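Local coordinates for protein cellulase (Bacillus sp. BG-CS10, PDB 5E09) that probably hydrolyses internal beta-1,4-glucosidic bonds of cellulose, as a salt-loving family 5 glycoside hydrolase that also carries a family 46 carbohydrate-binding module, at residues A[15-20]-A[306-311]; A[51-56]-A[331-336]; A[287-292]-A[326-331]; A[293-298]-A[337-342]. All blocks are in the same frame, centred on the assembly; numbering follows the deposited sequence.

Contact 1 of 4, residues A[15-20]-A[306-311]; sequences ADMQPG and THMLWD
Backbone bonds join Gly20 to the strand 306-311 in parallel register. Gly20 N donates to His307 O at 2.9 Å, and Leu309 N donates to Gly20 O, also at 2.9 Å. The CA of Met308 adds a CA-H...O contact to the same Gly20 oxygen.

One side chain extends this ladder. Gln18 OE1 takes the N-H of His307 at 2.8 Å, nearly straight at 169° and on a lone pair in the carbonyl plane. The chain of Gln18 leaves with CG anti to the backbone N (chi1 -165°) and bends at chi2, which carries the amide across the His307 ring. OE1 then sits 3.3 Å above the centre of that ring. The NE2 of Gln18 bonds outside, to Val305 O. A water links His307 ND1, 2.7 Å away, to Gly20 O.

Apolar contacts fill in the rest. Pro19 CB lies 3.5 Å from His307 CE1, and Met17 CB meets Thr306 CG2. The hydroxyl of Thr306 bonds to Val14 O. Gly20 has no side chain, and a CB there would clash with the Met308 methyl.

This is the seam where the first and eighth strands close the parallel barrel of a TIM-barrel glycosidase.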
loop_
_atom_site.group_PDB
_atom_site.type_symbol
_atom_site.label_atom_id
_atom_site.label_comp_id
_atom_site.label_asym_id
_atom_site.label_seq_id
_atom_site.Cartn_x
_atom_site.Cartn_y
_atom_site.Cartn_z
ATOM N N ALA A 15 -19.070 8.436 6.877
ATOM C CA ALA A 15 -18.503 9.591 6.184
ATOM C C ALA A 15 -17.639 10.421 7.134
ATOM O O ALA A 15 -16.627 10.988 6.725
ATOM C CB ALA A 15 -19.601 10.449 5.575
ATOM N N ASP A 16 -17.986 10.431 8.400
ATOM C CA ASP A 16 -17.269 11.165 9.404
ATOM C C ASP A 16 -15.930 10.546 9.782
ATOM O O ASP A 16 -15.189 11.111 10.539
ATOM C CB ASP A 16 -18.143 11.376 10.615
ATOM C CG ASP A 16 -17.705 12.531 11.444
ATOM O OD1 ASP A 16 -17.248 13.523 10.877
ATOM O OD2 ASP A 16 -17.824 12.466 12.670
HETATM N N MSE A 17 -15.643 9.362 9.292
HETATM C CA MSE A 17 -14.392 8.722 9.571
HETATM C C MSE A 17 -13.313 9.067 8.581
HETATM O O MSE A 17 -12.196 8.752 8.886
HETATM C CB MSE A 17 -14.564 7.217 9.538
HETATM C CG MSE A 17 -15.434 6.597 10.601
HETATM SE SE MSE A 17 -15.795 4.716 10.156
HETATM C CE MSE A 17 -14.109 3.962 10.748
ATOM N N GLN A 18 -13.619 9.680 7.444
ATOM C CA GLN A 18 -12.670 10.007 6.394
ATOM C C GLN A 18 -11.688 11.088 6.853
ATOM O O GLN A 18 -12.108 12.154 7.292
ATOM C CB GLN A 18 -13.439 10.464 5.150
ATOM C CG GLN A 18 -12.642 10.513 3.862
ATOM C CD GLN A 18 -12.360 9.138 3.288
ATOM O OE1 GLN A 18 -11.815 8.259 3.966
ATOM N NE2 GLN A 18 -12.740 8.940 2.030
ATOM N N PRO A 19 -10.373 10.819 6.770
ATOM C CA PRO A 19 -9.706 9.563 6.411
ATOM C C PRO A 19 -9.225 8.787 7.637
ATOM O O PRO A 19 -9.233 9.321 8.746
ATOM C CB PRO A 19 -8.516 10.038 5.588
ATOM C CG PRO A 19 -8.117 11.315 6.283
ATOM C CD PRO A 19 -9.414 11.940 6.792
ATOM N N GLY A 20 -8.787 7.550 7.428
ATOM C CA GLY A 20 -8.381 6.695 8.527
ATOM C C GLY A 20 -6.979 6.141 8.382
ATOM O O GLY A 20 -6.402 6.134 7.293
ATOM N N THR A 306 -15.092 5.525 2.530
ATOM C CA THR A 306 -14.174 5.918 3.586
ATOM C C THR A 306 -12.969 4.983 3.539
ATOM O O THR A 306 -13.133 3.767 3.506
ATOM C CB THR A 306 -14.847 5.871 4.965
ATOM O OG1 THR A 306 -15.706 7.010 5.112
ATOM C CG2 THR A 306 -13.815 5.886 6.076
ATOM N N HIS A 307 -11.762 5.542 3.512
ATOM C CA HIS A 307 -10.560 4.729 3.348
ATOM C C HIS A 307 -9.600 4.851 4.527
ATOM O O HIS A 307 -9.576 5.869 5.224
ATOM C CB HIS A 307 -9.843 5.111 2.054
ATOM C CG HIS A 307 -9.525 6.570 1.954
ATOM N ND1 HIS A 307 -8.539 7.168 2.712
ATOM C CD2 HIS A 307 -10.072 7.551 1.203
ATOM C CE1 HIS A 307 -8.492 8.457 2.423
ATOM N NE2 HIS A 307 -9.414 8.717 1.512
HETATM N N MSE A 308 -8.805 3.806 4.737
HETATM C CA MSE A 308 -7.880 3.725 5.869
HETATM C C MSE A 308 -6.519 3.155 5.453
HETATM O O MSE A 308 -6.405 1.971 5.128
HETATM C CB MSE A 308 -8.481 2.868 6.985
HETATM C CG MSE A 308 -9.916 3.227 7.332
HETATM SE SE MSE A 308 -10.549 2.287 8.893
HETATM C CE MSE A 308 -9.778 3.433 10.271
ATOM N N LEU A 309 -5.493 4.000 5.480
ATOM C CA LEU A 309 -4.169 3.652 4.976
ATOM C C LEU A 309 -3.477 2.597 5.832
ATOM O O LEU A 309 -3.459 2.696 7.059
ATOM C CB LEU A 309 -3.300 4.912 4.901
ATOM C CG LEU A 309 -1.811 4.768 4.578
ATOM C CD1 LEU A 309 -1.607 4.455 3.105
ATOM C CD2 LEU A 309 -1.052 6.027 4.989
ATOM N N TRP A 310 -2.905 1.589 5.183
ATOM C CA TRP A 310 -2.136 0.582 5.904
ATOM C C TRP A 310 -0.734 1.109 6.188
ATOM O O TRP A 310 0.013 1.428 5.264
ATOM C CB TRP A 310 -2.053 -0.732 5.117
ATOM C CG TRP A 310 -1.184 -1.750 5.799
ATOM C CD1 TRP A 310 0.065 -2.159 5.412
ATOM C CD2 TRP A 310 -1.479 -2.461 6.998
ATOM N NE1 TRP A 310 0.554 -3.088 6.292
ATOM C CE2 TRP A 310 -0.383 -3.294 7.288
ATOM C CE3 TRP A 310 -2.584 -2.490 7.863
ATOM C CZ2 TRP A 310 -0.338 -4.141 8.391
ATOM C CZ3 TRP A 310 -2.545 -3.330 8.967
ATOM C CH2 TRP A 310 -1.428 -4.143 9.220
ATOM N N ASP A 311 -0.386 1.205 7.467
ATOM C CA ASP A 311 0.915 1.727 7.876
ATOM C C ASP A 311 1.570 0.785 8.877
ATOM O O ASP A 311 1.238 0.811 10.056
ATOM C CB ASP A 311 0.758 3.123 8.483
ATOM C CG ASP A 311 2.091 3.866 8.637
ATOM O OD1 ASP A 311 3.165 3.217 8.674
ATOM O OD2 ASP A 311 2.048 5.117 8.726
HETATM O O HOH W 1 -6.620 7.050 4.573
#

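Contact 2 of 4, residues A[51-56]-A[331-336]; sequences ADEGYK and MLKASW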
loop_
_atom_site.group_PDB
_atom_site.type_symbol
_atom_site.label_atom_id
_atom_site.label_comp_id
_atom_site.label_asym_id
_atom_site.label_seq_id
_atom_site.Cartn_x
_atom_site.Cartn_y
_atom_site.Cartn_z
ATOM N N ALA A 51 -3.923 12.133 14.946
ATOM C CA ALA A 51 -5.040 13.079 14.941
ATOM C C ALA A 51 -4.626 14.433 14.355
ATOM O O ALA A 51 -5.336 14.997 13.521
ATOM C CB ALA A 51 -5.595 13.255 16.340
ATOM N N ASP A 52 -3.475 14.942 14.786
ATOM C CA ASP A 52 -2.964 16.239 14.327
ATOM C C ASP A 52 -2.780 16.295 12.814
ATOM O O ASP A 52 -2.982 17.341 12.199
ATOM C CB ASP A 52 -1.624 16.570 15.001
ATOM C CG ASP A 52 -1.100 17.948 14.632
ATOM O OD1 ASP A 52 -1.781 18.665 13.866
ATOM O OD2 ASP A 52 0.002 18.309 15.107
ATOM N N GLU A 53 -2.394 15.169 12.219
ATOM C CA GLU A 53 -2.115 15.129 10.790
ATOM C C GLU A 53 -3.394 15.163 9.959
ATOM O O GLU A 53 -3.340 15.172 8.728
ATOM C CB GLU A 53 -1.289 13.890 10.446
ATOM C CG GLU A 53 0.114 13.896 11.049
ATOM C CD GLU A 53 0.974 15.048 10.541
ATOM O OE1 GLU A 53 1.016 15.279 9.311
ATOM O OE2 GLU A 53 1.604 15.728 11.378
ATOM N N GLY A 54 -4.541 15.179 10.632
ATOM C CA GLY A 54 -5.817 15.327 9.956
ATOM C C GLY A 54 -6.618 14.043 9.825
ATOM O O GLY A 54 -7.720 14.054 9.270
ATOM N N TYR A 55 -6.069 12.937 10.326
ATOM C CA TYR A 55 -6.777 11.661 10.314
ATOM C C TYR A 55 -7.899 11.677 11.339
ATOM O O TYR A 55 -7.701 12.109 12.473
ATOM C CB TYR A 55 -5.815 10.501 10.580
ATOM C CG TYR A 55 -4.988 10.149 9.368
ATOM C CD1 TYR A 55 -5.537 9.413 8.323
ATOM C CD2 TYR A 55 -3.667 10.576 9.252
ATOM C CE1 TYR A 55 -4.796 9.100 7.204
ATOM C CE2 TYR A 55 -2.914 10.267 8.129
ATOM C CZ TYR A 55 -3.487 9.528 7.109
ATOM O OH TYR A 55 -2.752 9.214 5.992
ATOM N N LYS A 56 -9.078 11.211 10.937
ATOM C CA LYS A 56 -10.246 11.267 11.811
ATOM C C LYS A 56 -10.685 9.895 12.332
ATOM O O LYS A 56 -11.678 9.786 13.053
ATOM C CB LYS A 56 -11.408 11.946 11.087
ATOM C CG LYS A 56 -11.166 13.418 10.819
ATOM C CD LYS A 56 -12.432 14.221 10.984
ATOM C CE LYS A 56 -13.555 13.658 10.144
ATOM N NZ LYS A 56 -14.810 14.424 10.366
HETATM N N MSE A 331 0.625 14.361 -0.888
HETATM C CA MSE A 331 -0.264 13.941 -1.968
HETATM C C MSE A 331 -1.551 13.316 -1.417
HETATM O O MSE A 331 -2.645 13.577 -1.934
HETATM C CB MSE A 331 0.444 12.962 -2.912
HETATM C CG MSE A 331 -0.429 12.508 -4.078
HETATM SE SE MSE A 331 -1.180 14.004 -5.109
HETATM C CE MSE A 331 0.046 13.962 -6.627
ATOM N N LEU A 332 -1.426 12.501 -0.369
ATOM C CA LEU A 332 -2.617 11.939 0.278
ATOM C C LEU A 332 -3.528 13.044 0.829
ATOM O O LEU A 332 -4.737 13.075 0.564
ATOM C CB LEU A 332 -2.226 10.988 1.414
ATOM C CG LEU A 332 -1.332 9.783 1.117
ATOM C CD1 LEU A 332 -1.111 8.990 2.396
ATOM C CD2 LEU A 332 -1.914 8.894 0.011
ATOM N N LYS A 333 -2.921 13.942 1.601
ATOM C CA LYS A 333 -3.611 15.052 2.251
ATOM C C LYS A 333 -4.349 15.903 1.233
ATOM O O LYS A 333 -5.521 16.242 1.421
ATOM C CB LYS A 333 -2.606 15.903 3.028
ATOM C CG LYS A 333 -3.213 16.832 4.064
ATOM C CD LYS A 333 -2.112 17.450 4.919
ATOM C CE LYS A 333 -2.661 18.063 6.196
ATOM N NZ LYS A 333 -1.590 18.250 7.220
ATOM N N ALA A 334 -3.658 16.238 0.148
ATOM C CA ALA A 334 -4.267 16.986 -0.945
ATOM C C ALA A 334 -5.442 16.214 -1.539
ATOM O O ALA A 334 -6.498 16.785 -1.825
ATOM C CB ALA A 334 -3.233 17.293 -2.025
ATOM N N SER A 335 -5.257 14.910 -1.717
ATOM C CA SER A 335 -6.287 14.084 -2.336
ATOM C C SER A 335 -7.545 13.956 -1.474
ATOM O O SER A 335 -8.627 13.700 -2.003
ATOM C CB SER A 335 -5.726 12.701 -2.664
ATOM O OG SER A 335 -4.602 12.815 -3.523
ATOM N N TRP A 336 -7.413 14.131 -0.157
ATOM C CA TRP A 336 -8.592 14.156 0.713
ATOM C C TRP A 336 -9.579 15.249 0.309
ATOM O O TRP A 336 -10.786 15.100 0.501
ATOM C CB TRP A 336 -8.214 14.377 2.180
ATOM C CG TRP A 336 -7.276 13.383 2.750
ATOM C CD1 TRP A 336 -7.019 12.125 2.285
ATOM C CD2 TRP A 336 -6.459 13.557 3.913
ATOM N NE1 TRP A 336 -6.088 11.506 3.087
ATOM C CE2 TRP A 336 -5.728 12.364 4.089
ATOM C CE3 TRP A 336 -6.276 14.607 4.817
ATOM C CZ2 TRP A 336 -4.826 12.197 5.136
ATOM C CZ3 TRP A 336 -5.379 14.435 5.857
ATOM C CH2 TRP A 336 -4.667 13.239 6.007
HETATM O O HOH W 2 -4.431 8.701 3.619
#
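The turn at Glu53 and Gly54 faces Trp336 of the helical segment 331-336. The closest CA pair is Gly54 CA and Lys333 CA, 8.0 Å apart, so side chains of the helix reach across to the backbone of the turn and to Tyr55. Segment 51-56 is the end of helix 44-52 and the turn after it. Gly54 closes that helix in a Schellman motif with a positive phi of 104°, a position that suits glycine. In segment 331-336, Ser335 OG and Ser335 N reach Met331 O from opposite faces of the carbonyl plane.

The main side-chain contact is a T-shaped pair. The edge of Trp336 points at one face of Tyr55, with ring planes at 71° and the six-membered ring of Trp336 centred 5.0 Å from the Tyr55 ring. Trp336 CZ2 stands 3.6 Å from Tyr55 CZ, toward the rim of the phenol. The same indole edge meets Glu53 O, 3.6 Å from Trp336 CH2. One water accepts a weak bond from Trp336 NE1 and bonds Tyr55 OH at 3.0 Å. Leu332 CD1 touches this hydroxyl at 4.0 Å.

Lys333 is extended beyond CG, which brings NZ to 3.8 Å from Glu53 O. Its charge lies near Glu53 OE1, beyond salt-bridge range, while that carboxylate bonds Trp323. A leucine in place of Tyr55 would probably leave the Trp336 edge without its aromatic face and the water without its hydroxyl partner.

The contact packs the last helix of the barrel region against the turn between helix 44-52 and strand 57-60, an alpha-to-beta link of the TIM barrel.

Contact 3 of 4, residues A[287-292]-A[326-331]; sequences GEKLKF and QEFHNM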
loop_
_atom_site.group_PDB
_atom_site.type_symbol
_atom_site.label_atom_id
_atom_site.label_comp_id
_atom_site.label_asym_id
_atom_site.label_seq_id
_atom_site.Cartn_x
_atom_site.Cartn_y
_atom_site.Cartn_z
ATOM N N GLY A 287 7.038 9.052 -8.802
ATOM C CA GLY A 287 5.995 9.737 -9.546
ATOM C C GLY A 287 4.800 8.846 -9.830
ATOM O O GLY A 287 3.639 9.269 -9.735
ATOM N N GLU A 288 5.092 7.596 -10.170
ATOM C CA GLU A 288 4.053 6.621 -10.474
ATOM C C GLU A 288 3.254 6.266 -9.215
ATOM O O GLU A 288 2.027 6.118 -9.266
ATOM C CB GLU A 288 4.677 5.375 -11.103
ATOM C CG GLU A 288 5.459 5.665 -12.381
ATOM C CD GLU A 288 4.615 6.361 -13.446
ATOM O OE1 GLU A 288 3.537 5.842 -13.800
ATOM O OE2 GLU A 288 5.029 7.435 -13.933
ATOM N N LYS A 289 3.955 6.154 -8.087
ATOM C CA LYS A 289 3.311 5.932 -6.794
ATOM C C LYS A 289 2.318 7.060 -6.473
ATOM O O LYS A 289 1.133 6.812 -6.176
ATOM C CB LYS A 289 4.367 5.822 -5.687
ATOM C CG LYS A 289 3.796 5.781 -4.276
ATOM C CD LYS A 289 4.805 6.274 -3.245
ATOM C CE LYS A 289 6.121 5.523 -3.359
ATOM N NZ LYS A 289 7.146 6.099 -2.452
ATOM N N LEU A 290 2.812 8.298 -6.542
ATOM C CA LEU A 290 1.971 9.474 -6.311
ATOM C C LEU A 290 0.742 9.493 -7.222
ATOM O O LEU A 290 -0.382 9.711 -6.760
ATOM C CB LEU A 290 2.779 10.755 -6.511
ATOM C CG LEU A 290 3.979 10.968 -5.588
ATOM C CD1 LEU A 290 4.754 12.211 -5.995
ATOM C CD2 LEU A 290 3.535 11.060 -4.139
ATOM N N LYS A 291 0.952 9.254 -8.514
ATOM C CA LYS A 291 -0.170 9.236 -9.449
ATOM C C LYS A 291 -1.201 8.154 -9.090
ATOM O O LYS A 291 -2.424 8.381 -9.173
ATOM C CB LYS A 291 0.338 9.054 -10.882
ATOM C CG LYS A 291 0.988 10.320 -11.454
ATOM C CD LYS A 291 1.341 10.176 -12.936
ATOM C CE LYS A 291 2.559 9.296 -13.132
ATOM N NZ LYS A 291 3.024 9.295 -14.549
ATOM N N PHE A 292 -0.710 6.989 -8.664
ATOM C CA PHE A 292 -1.599 5.915 -8.241
ATOM C C PHE A 292 -2.490 6.375 -7.094
ATOM O O PHE A 292 -3.718 6.281 -7.174
ATOM C CB PHE A 292 -0.815 4.667 -7.817
ATOM C CG PHE A 292 -1.678 3.603 -7.188
ATOM C CD1 PHE A 292 -2.346 2.677 -7.977
ATOM C CD2 PHE A 292 -1.835 3.537 -5.812
ATOM C CE1 PHE A 292 -3.154 1.699 -7.404
ATOM C CE2 PHE A 292 -2.641 2.569 -5.236
ATOM C CZ PHE A 292 -3.303 1.649 -6.035
ATOM N N GLN A 326 7.518 12.869 2.939
ATOM C CA GLN A 326 6.619 14.008 3.089
ATOM C C GLN A 326 5.835 14.306 1.820
ATOM O O GLN A 326 4.676 14.719 1.878
ATOM C CB GLN A 326 7.409 15.250 3.508
ATOM C CG GLN A 326 6.541 16.429 3.895
ATOM C CD GLN A 326 5.775 16.189 5.185
ATOM O OE1 GLN A 326 6.323 15.672 6.164
ATOM N NE2 GLN A 326 4.496 16.561 5.189
ATOM N N GLU A 327 6.482 14.114 0.675
ATOM C CA GLU A 327 5.853 14.314 -0.627
ATOM C C GLU A 327 4.623 13.411 -0.768
ATOM O O GLU A 327 3.538 13.853 -1.175
ATOM C CB GLU A 327 6.878 14.033 -1.735
ATOM C CG GLU A 327 6.432 14.339 -3.155
ATOM C CD GLU A 327 7.554 14.121 -4.163
ATOM O OE1 GLU A 327 7.690 14.937 -5.094
ATOM O OE2 GLU A 327 8.307 13.134 -4.021
ATOM N N PHE A 328 4.816 12.146 -0.401
ATOM C CA PHE A 328 3.772 11.122 -0.385
ATOM C C PHE A 328 2.562 11.549 0.453
ATOM O O PHE A 328 1.423 11.605 -0.046
ATOM C CB PHE A 328 4.379 9.806 0.138
ATOM C CG PHE A 328 3.396 8.682 0.307
ATOM C CD1 PHE A 328 2.463 8.392 -0.673
ATOM C CD2 PHE A 328 3.436 7.888 1.438
ATOM C CE1 PHE A 328 1.572 7.348 -0.516
ATOM C CE2 PHE A 328 2.546 6.840 1.602
ATOM C CZ PHE A 328 1.613 6.570 0.621
ATOM N N HIS A 329 2.807 11.872 1.720
ATOM C CA HIS A 329 1.705 12.254 2.589
ATOM C C HIS A 329 1.038 13.552 2.154
ATOM O O HIS A 329 -0.166 13.721 2.340
ATOM C CB HIS A 329 2.147 12.398 4.037
ATOM C CG HIS A 329 1.018 12.762 4.950
ATOM N ND1 HIS A 329 0.833 14.038 5.432
ATOM C CD2 HIS A 329 -0.021 12.024 5.411
ATOM C CE1 HIS A 329 -0.257 14.066 6.185
ATOM N NE2 HIS A 329 -0.790 12.858 6.187
ATOM N N ASN A 330 1.814 14.476 1.595
ATOM C CA ASN A 330 1.225 15.691 1.054
ATOM C C ASN A 330 0.261 15.346 -0.070
ATOM O O ASN A 330 -0.799 15.957 -0.193
ATOM C CB ASN A 330 2.300 16.662 0.552
ATOM C CG ASN A 330 3.002 17.394 1.684
ATOM O OD1 ASN A 330 2.702 17.186 2.862
ATOM N ND2 ASN A 330 3.951 18.249 1.329
HETATM N N MSE A 331 0.625 14.361 -0.888
HETATM C CA MSE A 331 -0.264 13.941 -1.968
HETATM C C MSE A 331 -1.551 13.316 -1.417
HETATM O O MSE A 331 -2.645 13.577 -1.934
HETATM C CB MSE A 331 0.444 12.962 -2.912
HETATM C CG MSE A 331 -0.429 12.508 -4.078
HETATM SE SE MSE A 331 -1.180 14.004 -5.109
HETATM C CE MSE A 331 0.046 13.962 -6.627
#
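The Phe328 ring meets the aliphatic part of Lys289, with Lys289 CD 4.1 Å from Phe328 CD1. The two side chains cross at about a right angle. The ammonium group lies roughly over a face, 23° off the ring normal, but Lys289 NZ is 5.7 Å from the ring centroid. Any cation-pi attraction is therefore weak at most. Outside the pair, Phe328 makes an edge-to-face contact with Phe293 and also meets the ring of His315.

Leu290 fills the groove between the helices with its two methyls. With CG anti to the carbonyl carbon (chi1 -61°), both methyls reach the other helix although the CB does not point straight at it. Leu290 CD2 rests 3.8 Å from Phe328 CA and equally 3.8 Å from Met331 CB. Leu290 CD1 lies against the end of Glu327, 3.9 Å from its CD. The Glu327 chain is extended, and its OE2 bonds to Gln286 NE2. Met331 CG also approaches Leu290 O at 3.9 Å.

The helical segments 287-292 and 326-331 run nearly parallel, with a signed crossing angle of -19° and axes 9.9 Å apart. Trp425 of the strand 425-432 also touches Leu290 and Met331.

No hydrogen bond or salt bridge joins the two segments. Cohesion here rests on apolar contact, with Lys289 lending a methylene and Glu327 its CG and carboxyl carbon. Their polar ends both turn to Gln286, so each charged group has a polar partner beside a largely buried interface.

Contact 4 of 4, residues A[293-298]-A[337-342]; sequences FEFLIH and EGRSAT
Arg339 grips Glu294 side-on in a two-bond salt bridge. Arg339 NE meets Glu294 OE2 at 3.0 Å, and Arg339 NH2 meets Glu294 OE1 at 3.0 Å. Both bonds are nearly straight, at 169° and 174°, and each uses a syn lone pair. Carboxylate and guanidinium are almost coplanar. OE2 also accepts from the backbone, with Ser340 N 3.2 Å from Glu294 OE2 and above the carboxylate plane. Three N-H groups thus hold this buried carboxylate, which would be expected to favour its ionised form.

His298 lies flat under the arginine. The guanidinium is stacked on the imidazole, with planes 11° apart and centres 4.3 Å apart. Arg339 CD sits over the middle of the ring in a CH-pi contact, 3.4 Å from the His298 centroid. Bends at chi2 and chi3 fold the arginine chain so that both its methylene and its flat end lie on this face. Phe295 CD1 borders Arg339 NH2 at 4.1 Å. A methionine at Arg339 would probably leave the Glu294 charge without its mate and His298 without its flat partner.

Ser340 CB packs by Glu294 CG, while Ser340 OG bonds to Ala423 N. The Glu294-Arg339 pair ties helix 286-302 to the connection leaving helix 326-337 for strand 342-343. His366 touches both Glu294 and Arg339, and Phe295 touches Gln246 and Ile249 of helix 243-261.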
loop_
_atom_site.group_PDB
_atom_site.type_symbol
_atom_site.label_atom_id
_atom_site.label_comp_id
_atom_site.label_asym_id
_atom_site.label_seq_id
_atom_site.Cartn_x
_atom_site.Cartn_y
_atom_site.Cartn_z
ATOM N N PHE A 293 -1.877 6.870 -6.023
ATOM C CA PHE A 293 -2.672 7.251 -4.855
ATOM C C PHE A 293 -3.617 8.426 -5.135
ATOM O O PHE A 293 -4.741 8.456 -4.619
ATOM C CB PHE A 293 -1.757 7.552 -3.668
ATOM C CG PHE A 293 -1.233 6.311 -2.996
ATOM C CD1 PHE A 293 -1.998 5.648 -2.046
ATOM C CD2 PHE A 293 0.006 5.788 -3.335
ATOM C CE1 PHE A 293 -1.535 4.489 -1.429
ATOM C CE2 PHE A 293 0.483 4.628 -2.720
ATOM C CZ PHE A 293 -0.294 3.979 -1.765
ATOM N N GLU A 294 -3.182 9.371 -5.967
ATOM C CA GLU A 294 -4.042 10.498 -6.347
ATOM C C GLU A 294 -5.302 10.005 -7.072
ATOM O O GLU A 294 -6.439 10.376 -6.727
ATOM C CB GLU A 294 -3.265 11.486 -7.229
ATOM C CG GLU A 294 -3.944 12.843 -7.440
ATOM C CD GLU A 294 -4.937 12.840 -8.586
ATOM O OE1 GLU A 294 -4.756 12.045 -9.539
ATOM O OE2 GLU A 294 -5.904 13.634 -8.529
ATOM N N PHE A 295 -5.087 9.162 -8.077
ATOM C CA PHE A 295 -6.189 8.571 -8.829
ATOM C C PHE A 295 -7.150 7.787 -7.917
ATOM O O PHE A 295 -8.374 8.028 -7.895
ATOM C CB PHE A 295 -5.615 7.668 -9.918
ATOM C CG PHE A 295 -6.620 7.210 -10.926
ATOM C CD1 PHE A 295 -6.926 7.995 -12.025
ATOM C CD2 PHE A 295 -7.239 5.981 -10.792
ATOM C CE1 PHE A 295 -7.849 7.565 -12.968
ATOM C CE2 PHE A 295 -8.157 5.544 -11.728
ATOM C CZ PHE A 295 -8.464 6.334 -12.818
ATOM N N LEU A 296 -6.577 6.863 -7.151
ATOM C CA LEU A 296 -7.346 6.025 -6.233
ATOM C C LEU A 296 -8.228 6.839 -5.290
ATOM O O LEU A 296 -9.437 6.590 -5.182
ATOM C CB LEU A 296 -6.408 5.137 -5.409
ATOM C CG LEU A 296 -7.086 4.283 -4.332
ATOM C CD1 LEU A 296 -8.119 3.349 -4.953
ATOM C CD2 LEU A 296 -6.064 3.494 -3.520
ATOM N N ILE A 297 -7.631 7.806 -4.597
ATOM C CA ILE A 297 -8.403 8.548 -3.607
ATOM C C ILE A 297 -9.455 9.439 -4.286
ATOM O O ILE A 297 -10.555 9.616 -3.748
ATOM C CB ILE A 297 -7.489 9.369 -2.686
ATOM C CG1 ILE A 297 -6.655 8.411 -1.833
ATOM C CG2 ILE A 297 -8.311 10.277 -1.776
ATOM C CD1 ILE A 297 -5.590 9.078 -0.998
ATOM N N HIS A 298 -9.149 9.956 -5.477
ATOM C CA HIS A 298 -10.179 10.659 -6.240
ATOM C C HIS A 298 -11.407 9.773 -6.441
ATOM O O HIS A 298 -12.543 10.186 -6.155
ATOM C CB HIS A 298 -9.658 11.114 -7.602
ATOM C CG HIS A 298 -10.737 11.588 -8.530
ATOM N ND1 HIS A 298 -11.694 12.504 -8.152
ATOM C CD2 HIS A 298 -11.002 11.275 -9.822
ATOM C CE1 HIS A 298 -12.505 12.735 -9.169
ATOM N NE2 HIS A 298 -12.108 12.002 -10.194
ATOM N N GLU A 337 -9.064 16.350 -0.238
ATOM C CA GLU A 337 -9.911 17.497 -0.574
ATOM C C GLU A 337 -10.273 17.574 -2.059
ATOM O O GLU A 337 -11.339 18.081 -2.420
ATOM C CB GLU A 337 -9.239 18.801 -0.140
ATOM C CG GLU A 337 -10.086 20.040 -0.387
ATOM C CD GLU A 337 -9.414 21.320 0.097
ATOM O OE1 GLU A 337 -8.266 21.239 0.592
ATOM O OE2 GLU A 337 -10.039 22.403 -0.014
ATOM N N GLY A 338 -9.397 17.075 -2.922
ATOM C CA GLY A 338 -9.638 17.180 -4.347
ATOM C C GLY A 338 -8.443 16.760 -5.168
ATOM O O GLY A 338 -7.400 16.391 -4.632
ATOM N N ARG A 339 -8.596 16.827 -6.483
ATOM C CA ARG A 339 -7.580 16.323 -7.398
ATOM C C ARG A 339 -6.344 17.218 -7.481
ATOM O O ARG A 339 -6.446 18.443 -7.397
ATOM C CB ARG A 339 -8.181 16.139 -8.795
ATOM C CG ARG A 339 -9.342 15.156 -8.829
ATOM C CD ARG A 339 -9.405 14.406 -10.152
ATOM N NE ARG A 339 -8.223 13.571 -10.365
ATOM C CZ ARG A 339 -8.026 12.828 -11.448
ATOM N NH1 ARG A 339 -8.933 12.816 -12.419
ATOM N NH2 ARG A 339 -6.922 12.098 -11.563
ATOM N N SER A 340 -5.181 16.588 -7.634
ATOM C CA SER A 340 -3.926 17.289 -7.887
ATOM C C SER A 340 -3.493 17.066 -9.322
ATOM O O SER A 340 -3.730 15.998 -9.889
ATOM C CB SER A 340 -2.818 16.816 -6.941
ATOM O OG SER A 340 -3.118 17.137 -5.600
ATOM N N ALA A 341 -2.858 18.072 -9.911
ATOM C CA ALA A 341 -2.243 17.893 -11.212
ATOM C C ALA A 341 -1.029 16.988 -11.054
ATOM O O ALA A 341 -0.381 16.966 -10.001
ATOM C CB ALA A 341 -1.848 19.227 -11.821
ATOM N N THR A 342 -0.738 16.220 -12.094
ATOM C CA THR A 342 0.446 15.384 -12.102
ATOM C C THR A 342 1.152 15.621 -13.427
ATOM O O THR A 342 0.775 16.521 -14.178
ATOM C CB THR A 342 0.103 13.886 -11.914
ATOM O OG1 THR A 342 -0.706 13.433 -13.007
ATOM C CG2 THR A 342 -0.660 13.661 -10.616
#

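Overall arrangement
From the N terminus, the segment 15-20 comes first and closes the longest loop, to strand 306-311 in contact 1. Segment 51-56 follows and pairs with 331-336 in contact 2, which crosses contact 1. Helix 286-302 supplies the first segments of contacts 3 and 4. Contact 3 joins it to the start of helix 326-337, lies within the span of contact 2, sharing Met331, and crosses contact 1. Contact 4 joins it to the loop after that helix and crosses the other three. Contacts 1 and 2 touch through the Asp16-Lys56 salt bridge. Together the four contacts tie the barrel's closing strands to its outer helices, contact 4 reaching the connection into the neighbouring beta domain.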